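PDB 5TU0: Lmo2125 protein from Listeria monocytogenes serovar 1/2a, which binds maltose and, as a solute-binding lipoprotein of the cell membrane, probably delivers it to a transporter for uptake. Local coordinates for residues L86-D91 with Y294-K299; E94-Q99 with K316-A321; A109-E114 with K299-L304. The protein carries 2 engineered substitutions. One frame throughout, in Å; residues are numbered along the deposited sequence.

Interaction 1 (L86-D91 with Y294-K299)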
ATOM      1  N   LEU A  86       5.766  20.116  -7.374  1.00 30.20           N
ATOM      2  CA  LEU A  86       6.706  19.000  -7.399  1.00 29.85           C
ATOM      3  C   LEU A  86       8.016  19.456  -8.036  1.00 30.63           C
ATOM      4  O   LEU A  86       8.195  19.369  -9.253  1.00 30.62           O
ATOM      5  CB  LEU A  86       6.126  17.820  -8.165  1.00 30.32           C
ATOM      6  CG  LEU A  86       4.809  17.275  -7.631  1.00 29.42           C
ATOM      7  CD1 LEU A  86       4.360  16.109  -8.497  1.00 30.37           C
ATOM      8  CD2 LEU A  86       4.942  16.858  -6.178  1.00 29.13           C
ATOM      9  N   GLY A  87       8.934  19.942  -7.200  1.00 30.49           N
ATOM     10  CA  GLY A  87      10.232  20.410  -7.674  1.00 31.20           C
ATOM     11  C   GLY A  87      11.019  19.321  -8.376  1.00 31.51           C
ATOM     12  O   GLY A  87      11.794  19.595  -9.302  1.00 32.63           O
ATOM     13  N   ASN A  88      10.799  18.083  -7.947  1.00 30.13           N
ATOM     14  CA  ASN A  88      11.471  16.919  -8.525  1.00 31.64           C
ATOM     15  C   ASN A  88      10.580  16.149  -9.476  1.00 32.89           C
ATOM     16  O   ASN A  88      10.726  14.941  -9.612  1.00 33.48           O
ATOM     17  CB  ASN A  88      11.947  16.020  -7.404  1.00 30.72           C
ATOM     18  CG  ASN A  88      12.921  16.732  -6.513  1.00 30.70           C
ATOM     19  OD1 ASN A  88      13.936  17.219  -6.999  1.00 33.63           O
ATOM     20  ND2 ASN A  88      12.612  16.840  -5.230  1.00 30.22           N
ATOM     21  N   LYS A  89       9.697  16.865 -10.166  1.00 34.18           N
ATOM     22  CA  LYS A  89       8.761  16.253 -11.127  1.00 36.00           C
ATOM     23  C   LYS A  89       9.474  15.409 -12.197  1.00 36.62           C
ATOM     24  O   LYS A  89       8.984  14.344 -12.582  1.00 34.47           O
ATOM     25  CB  LYS A  89       7.926  17.351 -11.808  1.00 38.99           C
ATOM     26  CG  LYS A  89       6.760  16.838 -12.647  1.00 43.36           C
ATOM     27  CD  LYS A  89       6.103  17.957 -13.448  1.00 47.11           C
ATOM     28  CE  LYS A  89       4.987  17.408 -14.330  1.00 50.17           C
ATOM     29  NZ  LYS A  89       4.548  18.399 -15.348  1.00 53.47           N
ATOM     30  N   ASP A  90      10.628  15.884 -12.673  1.00 36.50           N
ATOM     31  CA  ASP A  90      11.383  15.156 -13.708  1.00 38.93           C
ATOM     32  C   ASP A  90      11.846  13.785 -13.236  1.00 37.90           C
ATOM     33  O   ASP A  90      12.215  12.957 -14.040  1.00 38.57           O
ATOM     34  CB  ASP A  90      12.607  15.964 -14.190  1.00 40.41           C
ATOM     35  CG  ASP A  90      12.227  17.165 -15.017  1.00 43.04           C
ATOM     36  OD1 ASP A  90      11.074  17.226 -15.488  1.00 42.88           O
ATOM     37  OD2 ASP A  90      13.099  18.042 -15.230  1.00 45.58           O
ATOM     38  N   ASP A  91      11.823  13.567 -11.927  1.00 36.82           N
ATOM     39  CA  ASP A  91      12.236  12.300 -11.340  1.00 37.71           C
ATOM     40  C   ASP A  91      11.060  11.481 -10.806  1.00 35.51           C
ATOM     41  O   ASP A  91      11.267  10.556 -10.021  1.00 35.31           O
ATOM     42  CB  ASP A  91      13.250  12.559 -10.220  1.00 39.09           C
ATOM     43  CG  ASP A  91      14.492  13.275 -10.711  1.00 42.07           C
ATOM     44  OD1 ASP A  91      15.017  12.932 -11.793  1.00 43.83           O
ATOM     45  OD2 ASP A  91      14.959  14.177  -9.990  1.00 48.13           O
ATOM     46  N   TYR A 294      13.596  19.613  -1.201  1.00 27.53           N
ATOM     47  CA  TYR A 294      14.827  19.090  -0.610  1.00 26.90           C
ATOM     48  C   TYR A 294      14.711  17.595  -0.248  1.00 26.66           C
ATOM     49  O   TYR A 294      15.485  16.750  -0.735  1.00 26.55           O
ATOM     50  CB  TYR A 294      15.153  19.882   0.659  1.00 26.79           C
ATOM     51  CG  TYR A 294      16.352  19.393   1.443  1.00 27.03           C
ATOM     52  CD1 TYR A 294      17.640  19.712   1.041  1.00 27.82           C
ATOM     53  CD2 TYR A 294      16.197  18.646   2.613  1.00 27.01           C
ATOM     54  CE1 TYR A 294      18.752  19.280   1.767  1.00 28.29           C
ATOM     55  CE2 TYR A 294      17.309  18.208   3.342  1.00 27.50           C
ATOM     56  CZ  TYR A 294      18.585  18.534   2.908  1.00 28.28           C
ATOM     57  OH  TYR A 294      19.710  18.116   3.595  1.00 28.89           O
ATOM     58  N   VAL A 295      13.742  17.265   0.602  1.00 26.70           N
ATOM     59  CA  VAL A 295      13.617  15.903   1.121  1.00 26.21           C
ATOM     60  C   VAL A 295      13.294  14.868   0.029  1.00 26.15           C
ATOM     61  O   VAL A 295      13.575  13.679   0.203  1.00 25.46           O
ATOM     62  CB  VAL A 295      12.614  15.835   2.318  1.00 26.75           C
ATOM     63  CG1 VAL A 295      11.174  15.975   1.851  1.00 26.09           C
ATOM     64  CG2 VAL A 295      12.739  14.522   3.073  1.00 27.67           C
ATOM     65  N   THR A 296      12.728  15.320  -1.096  1.00 26.32           N
ATOM     66  CA  THR A 296      12.408  14.421  -2.210  1.00 26.96           C
ATOM     67  C   THR A 296      13.457  14.457  -3.337  1.00 27.83           C
ATOM     68  O   THR A 296      13.240  13.842  -4.386  1.00 28.40           O
ATOM     69  CB  THR A 296      10.972  14.628  -2.775  1.00 26.89           C
ATOM     70  OG1 THR A 296      10.821  15.956  -3.295  1.00 28.73           O
ATOM     71  CG2 THR A 296       9.941  14.390  -1.711  1.00 26.59           C
ATOM     72  N   ASN A 297      14.592  15.143  -3.141  1.00 28.27           N
ATOM     73  CA  ASN A 297      15.628  15.117  -4.180  1.00 28.86           C
ATOM     74  C   ASN A 297      16.377  13.782  -4.104  1.00 29.48           C
ATOM     75  O   ASN A 297      16.171  12.993  -3.171  1.00 28.44           O
ATOM     76  CB  ASN A 297      16.561  16.350  -4.169  1.00 29.09           C
ATOM     77  CG  ASN A 297      17.519  16.404  -2.980  1.00 29.18           C
ATOM     78  OD1 ASN A 297      17.825  15.408  -2.348  1.00 28.02           O
ATOM     79  ND2 ASN A 297      17.997  17.610  -2.690  1.00 29.85           N
ATOM     80  N   GLN A 298      17.236  13.524  -5.079  1.00 30.99           N
ATOM     81  CA  GLN A 298      17.941  12.236  -5.139  1.00 31.58           C
ATOM     82  C   GLN A 298      18.817  11.942  -3.925  1.00 31.76           C
ATOM     83  O   GLN A 298      18.757  10.856  -3.382  1.00 30.92           O
ATOM     84  CB  GLN A 298      18.796  12.144  -6.401  1.00 33.68           C
ATOM     85  CG  GLN A 298      19.542  10.815  -6.513  1.00 34.69           C
ATOM     86  CD  GLN A 298      20.328  10.687  -7.795  1.00 35.70           C
ATOM     87  OE1 GLN A 298      20.301  11.567  -8.646  1.00 34.88           O
ATOM     88  NE2 GLN A 298      21.020   9.565  -7.945  1.00 37.01           N
ATOM     89  N   LYS A 299      19.628  12.909  -3.511  1.00 32.58           N
ATOM     90  CA  LYS A 299      20.518  12.719  -2.365  1.00 33.40           C
ATOM     91  C   LYS A 299      19.752  12.297  -1.098  1.00 31.96           C
ATOM     92  O   LYS A 299      20.091  11.293  -0.457  1.00 32.94           O
ATOM     93  CB  LYS A 299      21.326  14.011  -2.089  1.00 34.87           C
ATOM     94  CG  LYS A 299      22.357  13.885  -0.974  1.00 36.50           C
ATOM     95  CD  LYS A 299      23.211  15.144  -0.846  1.00 38.64           C
ATOM     96  CE  LYS A 299      24.302  14.992   0.205  1.00 40.60           C
ATOM     97  NZ  LYS A 299      23.747  14.822   1.580  1.00 40.49           N
TER
HETATM   98  O   HOH W   1       9.051  17.068  -5.579  1.00 25.87           O

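Interaction 2 (E94-Q99 with K316-A321)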
ATOM      1  N   GLU A  94       4.413   9.443 -13.865  1.00 37.75           N
ATOM      2  CA  GLU A  94       3.062  10.015 -13.828  1.00 38.30           C
ATOM      3  C   GLU A  94       2.186   9.355 -12.742  1.00 34.60           C
ATOM      4  O   GLU A  94       1.344  10.005 -12.131  1.00 32.08           O
ATOM      5  CB  GLU A  94       2.390   9.888 -15.200  1.00 43.10           C
ATOM      6  CG  GLU A  94       3.048  10.760 -16.263  1.00 48.70           C
ATOM      7  CD  GLU A  94       2.349  10.705 -17.617  1.00 54.46           C
ATOM      8  OE1 GLU A  94       2.047   9.590 -18.113  1.00 59.00           O
ATOM      9  OE2 GLU A  94       2.129  11.789 -18.209  1.00 58.70           O
ATOM     10  N   LYS A  95       2.395   8.066 -12.508  1.00 32.64           N
ATOM     11  CA  LYS A  95       1.627   7.348 -11.498  1.00 31.93           C
ATOM     12  C   LYS A  95       1.842   7.936 -10.111  1.00 30.25           C
ATOM     13  O   LYS A  95       0.910   8.065  -9.333  1.00 29.70           O
ATOM     14  CB  LYS A  95       2.037   5.878 -11.475  1.00 33.18           C
ATOM     15  CG  LYS A  95       1.201   5.017 -10.540  1.00 33.35           C
ATOM     16  CD  LYS A  95       1.807   3.627 -10.365  1.00 34.59           C
ATOM     17  CE  LYS A  95       1.871   2.850 -11.657  1.00 36.60           C
ATOM     18  NZ  LYS A  95       2.421   1.483 -11.433  1.00 37.67           N
ATOM     19  N   ASP A  96       3.083   8.285  -9.800  1.00 30.13           N
ATOM     20  CA  ASP A  96       3.401   8.828  -8.485  1.00 28.77           C
ATOM     21  C   ASP A  96       2.917  10.260  -8.318  1.00 27.97           C
ATOM     22  O   ASP A  96       2.545  10.654  -7.220  1.00 26.51           O
ATOM     23  CB  ASP A  96       4.875   8.618  -8.204  1.00 29.85           C
ATOM     24  CG  ASP A  96       5.212   7.110  -8.105  1.00 32.30           C
ATOM     25  OD1 ASP A  96       4.383   6.376  -7.498  1.00 33.57           O
ATOM     26  OD2 ASP A  96       6.250   6.666  -8.634  1.00 31.70           O
ATOM     27  N   GLN A  97       2.885  11.007  -9.414  1.00 28.71           N
ATOM     28  CA  GLN A  97       2.300  12.342  -9.417  1.00 29.56           C
ATOM     29  C   GLN A  97       0.796  12.202  -9.158  1.00 29.20           C
ATOM     30  O   GLN A  97       0.224  12.960  -8.396  1.00 26.57           O
ATOM     31  CB  GLN A  97       2.543  13.024 -10.759  1.00 32.40           C
ATOM     32  CG  GLN A  97       4.013  13.245 -11.057  1.00 34.33           C
ATOM     33  CD  GLN A  97       4.253  13.814 -12.435  1.00 37.73           C
ATOM     34  OE1 GLN A  97       3.625  14.799 -12.838  1.00 38.89           O
ATOM     35  NE2 GLN A  97       5.195  13.213 -13.160  1.00 40.18           N
ATOM     36  N   LYS A  98       0.164  11.203  -9.783  1.00 30.71           N
ATOM     37  CA  LYS A  98      -1.264  10.930  -9.570  1.00 32.13           C
ATOM     38  C   LYS A  98      -1.613  10.592  -8.089  1.00 30.75           C
ATOM     39  O   LYS A  98      -2.713  10.885  -7.621  1.00 30.62           O
ATOM     40  CB  LYS A  98      -1.706   9.795 -10.515  1.00 35.36           C
ATOM     41  CG  LYS A  98      -3.131   9.286 -10.356  1.00 38.58           C
ATOM     42  CD  LYS A  98      -3.387   8.145 -11.343  1.00 41.54           C
ATOM     43  CE  LYS A  98      -4.703   7.426 -11.069  1.00 43.09           C
ATOM     44  NZ  LYS A  98      -5.866   8.349 -11.125  1.00 44.62           N
ATOM     45  N   GLN A  99      -0.669   9.978  -7.373  1.00 30.56           N
ATOM     46  CA  GLN A  99      -0.848   9.588  -5.955  1.00 29.24           C
ATOM     47  C   GLN A  99      -1.141  10.760  -5.023  1.00 28.07           C
ATOM     48  O   GLN A  99      -1.802  10.601  -4.008  1.00 28.85           O
ATOM     49  CB  GLN A  99       0.436   8.945  -5.418  1.00 29.24           C
ATOM     50  CG  GLN A  99       0.802   7.598  -6.000  1.00 30.58           C
ATOM     51  CD  GLN A  99      -0.020   6.464  -5.421  1.00 30.43           C
ATOM     52  OE1 GLN A  99      -1.100   6.679  -4.885  1.00 30.68           O
ATOM     53  NE2 GLN A  99       0.493   5.260  -5.529  1.00 30.40           N
ATOM     54  N   LYS A 316      15.529   8.398  -9.616  1.00 36.18           N
ATOM     55  CA  LYS A 316      16.988   8.309  -9.594  1.00 37.11           C
ATOM     56  C   LYS A 316      17.399   7.546  -8.327  1.00 35.64           C
ATOM     57  O   LYS A 316      18.282   6.686  -8.361  1.00 35.53           O
ATOM     58  CB  LYS A 316      17.659   9.698  -9.600  1.00 40.19           C
ATOM     59  CG  LYS A 316      17.189  10.738 -10.629  1.00 42.36           C
ATOM     60  CD  LYS A 316      17.453  10.397 -12.087  1.00 45.98           C
ATOM     61  CE  LYS A 316      16.330   9.618 -12.768  1.00 47.74           C
ATOM     62  NZ  LYS A 316      15.078  10.420 -12.969  1.00 47.48           N
ATOM     63  N   ALA A 317      16.759   7.887  -7.205  1.00 33.31           N
ATOM     64  CA  ALA A 317      17.019   7.229  -5.918  1.00 33.09           C
ATOM     65  C   ALA A 317      16.517   5.790  -5.920  1.00 32.59           C
ATOM     66  O   ALA A 317      17.114   4.926  -5.290  1.00 31.55           O
ATOM     67  CB  ALA A 317      16.372   7.996  -4.778  1.00 31.75           C
ATOM     68  N   ARG A 318      15.410   5.534  -6.620  1.00 32.48           N
ATOM     69  CA  ARG A 318      14.871   4.168  -6.680  1.00 33.28           C
ATOM     70  C   ARG A 318      15.821   3.226  -7.445  1.00 35.01           C
ATOM     71  O   ARG A 318      15.975   2.062  -7.066  1.00 35.22           O
ATOM     72  CB  ARG A 318      13.479   4.156  -7.301  1.00 32.92           C
ATOM     73  CG  ARG A 318      12.732   2.855  -7.074  1.00 32.68           C
ATOM     74  CD  ARG A 318      11.386   2.865  -7.779  1.00 32.70           C
ATOM     75  NE  ARG A 318      10.583   4.061  -7.493  1.00 32.24           N
ATOM     76  CZ  ARG A 318       9.396   4.311  -8.045  1.00 31.34           C
ATOM     77  NH1 ARG A 318       8.855   3.448  -8.895  1.00 30.73           N
ATOM     78  NH2 ARG A 318       8.758   5.441  -7.754  1.00 30.92           N
ATOM     79  N   ASP A 319      16.446   3.728  -8.514  1.00 36.98           N
ATOM     80  CA  ASP A 319      17.453   2.950  -9.266  1.00 39.64           C
ATOM     81  C   ASP A 319      18.648   2.624  -8.372  1.00 39.20           C
ATOM     82  O   ASP A 319      19.140   1.493  -8.382  1.00 39.20           O
ATOM     83  CB  ASP A 319      17.947   3.700 -10.509  1.00 43.21           C
ATOM     84  CG  ASP A 319      16.918   3.735 -11.634  1.00 46.81           C
ATOM     85  OD1 ASP A 319      15.894   3.015 -11.556  1.00 50.95           O
ATOM     86  OD2 ASP A 319      17.146   4.472 -12.618  1.00 50.57           O
ATOM     87  N   THR A 320      19.115   3.611  -7.603  1.00 37.41           N
ATOM     88  CA  THR A 320      20.213   3.387  -6.682  1.00 37.58           C
ATOM     89  C   THR A 320      19.823   2.300  -5.657  1.00 37.17           C
ATOM     90  O   THR A 320      20.638   1.445  -5.305  1.00 38.38           O
ATOM     91  CB  THR A 320      20.610   4.674  -5.936  1.00 36.86           C
ATOM     92  OG1 THR A 320      21.026   5.674  -6.878  1.00 36.80           O
ATOM     93  CG2 THR A 320      21.754   4.406  -4.952  1.00 37.66           C
ATOM     94  N   ALA A 321      18.582   2.335  -5.180  1.00 36.74           N
ATOM     95  CA  ALA A 321      18.132   1.337  -4.196  1.00 36.41           C
ATOM     96  C   ALA A 321      18.132  -0.048  -4.810  1.00 37.71           C
ATOM     97  O   ALA A 321      18.586  -0.999  -4.177  1.00 38.33           O
ATOM     98  CB  ALA A 321      16.761   1.687  -3.652  1.00 35.43           C
TER
HETATM   99  O   HOH W   2       6.520   4.530 -10.276  1.00 34.59           O

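Interaction 3 (A109-E114 with K299-L304)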
ATOM      1  N   ALA A 109       4.196  15.651  -1.937  1.00 22.50           N
ATOM      2  CA  ALA A 109       5.342  15.260  -2.740  1.00 23.27           C
ATOM      3  C   ALA A 109       5.649  13.801  -2.417  1.00 23.42           C
ATOM      4  O   ALA A 109       5.968  13.481  -1.273  1.00 23.91           O
ATOM      5  CB  ALA A 109       6.534  16.148  -2.411  1.00 22.79           C
ATOM      6  N   PRO A 110       5.565  12.900  -3.417  1.00 24.03           N
ATOM      7  CA  PRO A 110       5.830  11.478  -3.153  1.00 24.64           C
ATOM      8  C   PRO A 110       7.215  11.215  -2.596  1.00 25.26           C
ATOM      9  O   PRO A 110       8.197  11.793  -3.094  1.00 25.86           O
ATOM     10  CB  PRO A 110       5.700  10.825  -4.531  1.00 25.47           C
ATOM     11  CG  PRO A 110       4.903  11.760  -5.328  1.00 25.37           C
ATOM     12  CD  PRO A 110       5.115  13.130  -4.796  1.00 25.14           C
ATOM     13  N   ALA A 111       7.282  10.324  -1.600  1.00 24.18           N
ATOM     14  CA  ALA A 111       8.514  10.022  -0.912  1.00 24.96           C
ATOM     15  C   ALA A 111       8.858   8.528  -0.783  1.00 25.17           C
ATOM     16  O   ALA A 111      10.040   8.162  -0.875  1.00 25.97           O
ATOM     17  CB  ALA A 111       8.447  10.638   0.467  1.00 25.03           C
ATOM     18  N   ILE A 112       7.842   7.685  -0.561  1.00 24.27           N
ATOM     19  CA  ILE A 112       8.028   6.265  -0.339  1.00 24.62           C
ATOM     20  C   ILE A 112       6.980   5.499  -1.114  1.00 25.38           C
ATOM     21  O   ILE A 112       5.831   5.914  -1.158  1.00 24.84           O
ATOM     22  CB  ILE A 112       7.864   5.923   1.158  1.00 25.27           C
ATOM     23  CG1 ILE A 112       8.992   6.570   1.985  1.00 25.10           C
ATOM     24  CG2 ILE A 112       7.844   4.410   1.395  1.00 25.78           C
ATOM     25  CD1 ILE A 112       8.843   6.395   3.482  1.00 25.98           C
ATOM     26  N   ILE A 113       7.380   4.392  -1.730  1.00 25.87           N
ATOM     27  CA  ILE A 113       6.428   3.534  -2.430  1.00 27.54           C
ATOM     28  C   ILE A 113       6.437   2.179  -1.768  1.00 27.80           C
ATOM     29  O   ILE A 113       7.430   1.772  -1.202  1.00 27.64           O
ATOM     30  CB  ILE A 113       6.723   3.356  -3.943  1.00 28.35           C
ATOM     31  CG1 ILE A 113       8.127   2.755  -4.188  1.00 30.15           C
ATOM     32  CG2 ILE A 113       6.559   4.691  -4.657  1.00 28.19           C
ATOM     33  CD1 ILE A 113       8.290   2.069  -5.535  1.00 30.85           C
ATOM     34  N   GLU A 114       5.304   1.504  -1.820  1.00 28.66           N
ATOM     35  CA  GLU A 114       5.214   0.149  -1.322  1.00 31.39           C
ATOM     36  C   GLU A 114       4.024  -0.562  -1.926  1.00 30.07           C
ATOM     37  O   GLU A 114       3.082   0.071  -2.370  1.00 26.80           O
ATOM     38  CB  GLU A 114       5.163   0.091   0.207  1.00 35.90           C
ATOM     39  CG  GLU A 114       4.027   0.832   0.867  1.00 38.88           C
ATOM     40  CD  GLU A 114       3.887   0.481   2.345  1.00 45.04           C
ATOM     41  OE1 GLU A 114       4.828  -0.130   2.936  1.00 50.74           O
ATOM     42  OE2 GLU A 114       2.819   0.800   2.914  1.00 51.03           O
ATOM     43  N   LYS A 299      19.628  12.909  -3.511  1.00 32.58           N
ATOM     44  CA  LYS A 299      20.518  12.719  -2.365  1.00 33.40           C
ATOM     45  C   LYS A 299      19.752  12.297  -1.098  1.00 31.96           C
ATOM     46  O   LYS A 299      20.091  11.293  -0.457  1.00 32.94           O
ATOM     47  CB  LYS A 299      21.326  14.011  -2.089  1.00 34.87           C
ATOM     48  CG  LYS A 299      22.357  13.885  -0.974  1.00 36.50           C
ATOM     49  CD  LYS A 299      23.211  15.144  -0.846  1.00 38.64           C
ATOM     50  CE  LYS A 299      24.302  14.992   0.205  1.00 40.60           C
ATOM     51  NZ  LYS A 299      23.747  14.822   1.580  1.00 40.49           N
ATOM     52  N   ASN A 300      18.703  13.039  -0.766  1.00 30.56           N
ATOM     53  CA  ASN A 300      17.965  12.782   0.476  1.00 29.90           C
ATOM     54  C   ASN A 300      17.094  11.543   0.385  1.00 28.35           C
ATOM     55  O   ASN A 300      16.882  10.867   1.378  1.00 28.39           O
ATOM     56  CB  ASN A 300      17.191  14.024   0.902  1.00 29.21           C
ATOM     57  CG  ASN A 300      18.113  15.170   1.241  1.00 30.52           C
ATOM     58  OD1 ASN A 300      19.039  15.025   2.062  1.00 30.98           O
ATOM     59  ND2 ASN A 300      17.896  16.308   0.597  1.00 30.30           N
ATOM     60  N   GLN A 301      16.618  11.231  -0.816  1.00 28.56           N
ATOM     61  CA  GLN A 301      15.866   9.989  -1.025  1.00 28.29           C
ATOM     62  C   GLN A 301      16.793   8.766  -0.885  1.00 29.31           C
ATOM     63  O   GLN A 301      16.392   7.733  -0.351  1.00 28.24           O
ATOM     64  CB  GLN A 301      15.138  10.040  -2.357  1.00 28.40           C
ATOM     65  CG  GLN A 301      13.896  10.908  -2.279  1.00 27.11           C
ATOM     66  CD  GLN A 301      12.646  10.081  -2.032  1.00 26.71           C
ATOM     67  OE1 GLN A 301      12.114   9.509  -2.968  1.00 26.51           O
ATOM     68  NE2 GLN A 301      12.167  10.028  -0.782  1.00 25.85           N
ATOM     69  N   GLU A 302      18.045   8.901  -1.320  1.00 31.02           N
ATOM     70  CA  GLU A 302      19.024   7.817  -1.139  1.00 32.78           C
ATOM     71  C   GLU A 302      19.347   7.654   0.345  1.00 32.73           C
ATOM     72  O   GLU A 302      19.427   6.528   0.842  1.00 33.28           O
ATOM     73  CB  GLU A 302      20.290   8.034  -1.980  1.00 34.42           C
ATOM     74  CG  GLU A 302      19.993   7.871  -3.458  1.00 35.51           C
ATOM     75  CD  GLU A 302      21.170   8.111  -4.379  1.00 37.60           C
ATOM     76  OE1 GLU A 302      22.282   8.479  -3.911  1.00 38.87           O
ATOM     77  OE2 GLU A 302      20.951   7.925  -5.594  1.00 38.04           O
ATOM     78  N   THR A 303      19.496   8.766   1.063  1.00 31.75           N
ATOM     79  CA  THR A 303      19.741   8.677   2.513  1.00 31.99           C
ATOM     80  C   THR A 303      18.531   8.016   3.214  1.00 30.82           C
ATOM     81  O   THR A 303      18.702   7.206   4.129  1.00 30.36           O
ATOM     82  CB  THR A 303      20.022  10.051   3.137  1.00 31.69           C
ATOM     83  OG1 THR A 303      21.179  10.619   2.509  1.00 33.24           O
ATOM     84  CG2 THR A 303      20.257   9.936   4.634  1.00 31.97           C
ATOM     85  N   LEU A 304      17.322   8.351   2.774  1.00 29.58           N
ATOM     86  CA  LEU A 304      16.119   7.726   3.357  1.00 29.24           C
ATOM     87  C   LEU A 304      16.218   6.208   3.250  1.00 28.68           C
ATOM     88  O   LEU A 304      16.012   5.495   4.236  1.00 28.20           O
ATOM     89  CB  LEU A 304      14.838   8.203   2.662  1.00 28.96           C
ATOM     90  CG  LEU A 304      13.533   7.542   3.139  1.00 28.54           C
ATOM     91  CD1 LEU A 304      13.220   7.908   4.579  1.00 28.72           C
ATOM     92  CD2 LEU A 304      12.388   7.930   2.215  1.00 29.01           C
TER

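Interaction 1 (L86-D91 with Y294-K299)
The break between helices 285-295 and 298-308 is where N88, from the loop joining helix 69-77 to helix 94-99, meets T296 and N297. N88 ends its amide on the T296 hydroxyl: ND2 donates to OG1 at 2.8 Å, the N-H...O angle being 144°, and OG1 lies almost in the amide plane. T296 is the first residue to leave helical geometry, and its OG1 has three partners. Besides N88 ND2 it hydrogen-bonds to L292 O one turn back, with chi1 (62°) tucking OG1 between the backbone N and the carbonyl carbon, and a water joins it to N88 N, 3.1 Å from each. N88 thus meets T296 directly through its amide and by way of a water through its backbone N. ND2 bonds D293 O as well, so the amide nitrogen serves two acceptors at the end of helix 285-295. Asparagine suits this place because its short amide offers two N-H groups. The amide oxygen OD1 of N88 lies 4.0 Å from CB of N297, a van der Waals touch with the two amide planes 67° apart. The N297 side chain turns away to its own task, OD1 accepting from N300 N. With T296 closing one helix and N297 as N-cap of the next, this is a typical helix-to-helix junction, here met by an asparagine from a loop some 200 residues earlier in the chain.

Interaction 2 (E94-Q99 with K316-A321)
D96 and R318 reach toward one another from opposite directions, and their charged ends carry the whole contact between helices 94-99 and 315-323. The backbones stay well apart, with CA atoms of D96 and R318 12.5 Å from each other, so a long side chain is needed to span the gap. Arginine supplies it: CG stands anti to the backbone N (chi1 -165°), the chain runs on extended and then bends at chi3, which brings NH2 to OD2 of D96 at 2.9 Å. This is the tight part, a salt bridge with an N-H...O angle of 158°. The carboxylate oxygen OD2 lies in the guanidinium plane, at its edge, whereas NH2 meets OD2 from above the carboxylate plane, 39° out of it; the two flat groups are steeply inclined to each other. In the solute-binding protein fold this ion pair ties helix 94-99 to the segment that follows strand 311-312. The carbonyls of P312, at the end of that strand, and of A313, just beyond it, help aim the arginine, the first bonding NE and the second NH2. The other carboxylate oxygen, OD1, accepts from Y336 OH. The buried carboxylate thus receives donors from Y336, R318 and a water, which would probably help to keep it ionised. The looser side is the one filled by that water: a single molecule donates to D96 OD2 at 2.7 Å and accepts from R318 NH1 at 2.9 Å, closing a ring beside the direct bond where NH1 itself remains 4.1 Å from OD2.

Interaction 3 (A109-E114 with K299-L304)
Q301 and L304, one turn apart on helix 298-308, face A111 and I112 of strand 105-121, and the helix and strand segments run in roughly the same direction, 32° apart, with axes 9.8 Å from each other. The polar part is one hydrogen bond. Q301 NE2 donates to A111 O at 2.8 Å with an N-H...O angle of 156°; it arrives in the carbonyl plane on a lone pair, and the acceptor lies close to the amide plane. In the glutamine chain the bend at chi2 (-97°) turns the amide to A111 O. Its OE1 accepts from N314 N, so both ends of the amide are used and its rotation is settled. A111 belongs to a classic beta bulge, in which A111 and I112 both face K274, and which disturbs the regular pairing of the strand.

The apolar part lies next to it. L304 CD2 rests on I112 CG1 at 3.7 Å, the two side chains crossing at about a right angle, and the same methyl comes within 3.9 Å of A111 O, covering the flank of the hydrogen-bonded carbonyl. A111, with only a methyl, leaves room for the amide: A111 CB is 4.0 Å from Q301 NE2. Further along the strand E114 touches the bound sugar. The chemistry implies that an amide with a donor and an acceptor suits this buried spot, satisfying the bulge carbonyl and the N314 N-H together without bringing a charge into the apolar surroundings.

In the fold
The three contacts cluster on one side of the chain's centre, with centres 8 to 10 Å apart. Interactions 1 and 3 share helix 298-308: its start follows the junction in interaction 1, Y294 O lies 2.8 Å from N300 ND2, and interaction 3 uses the next turn. Interactions 1 and 2 are joined by a salt bridge, D91 OD1 to K316 NZ at 2.8 Å. Interactions 2 and 3 meet where CZ of R318 packs 3.5 Å from CD1 of I113. Interaction 3 lies nearest the maltose, with the I112 side chain about 9 Å from a glucose unit and E114 in the pocket; in interaction 2 the side chain of D96 is about 14 Å from a bound glucose unit.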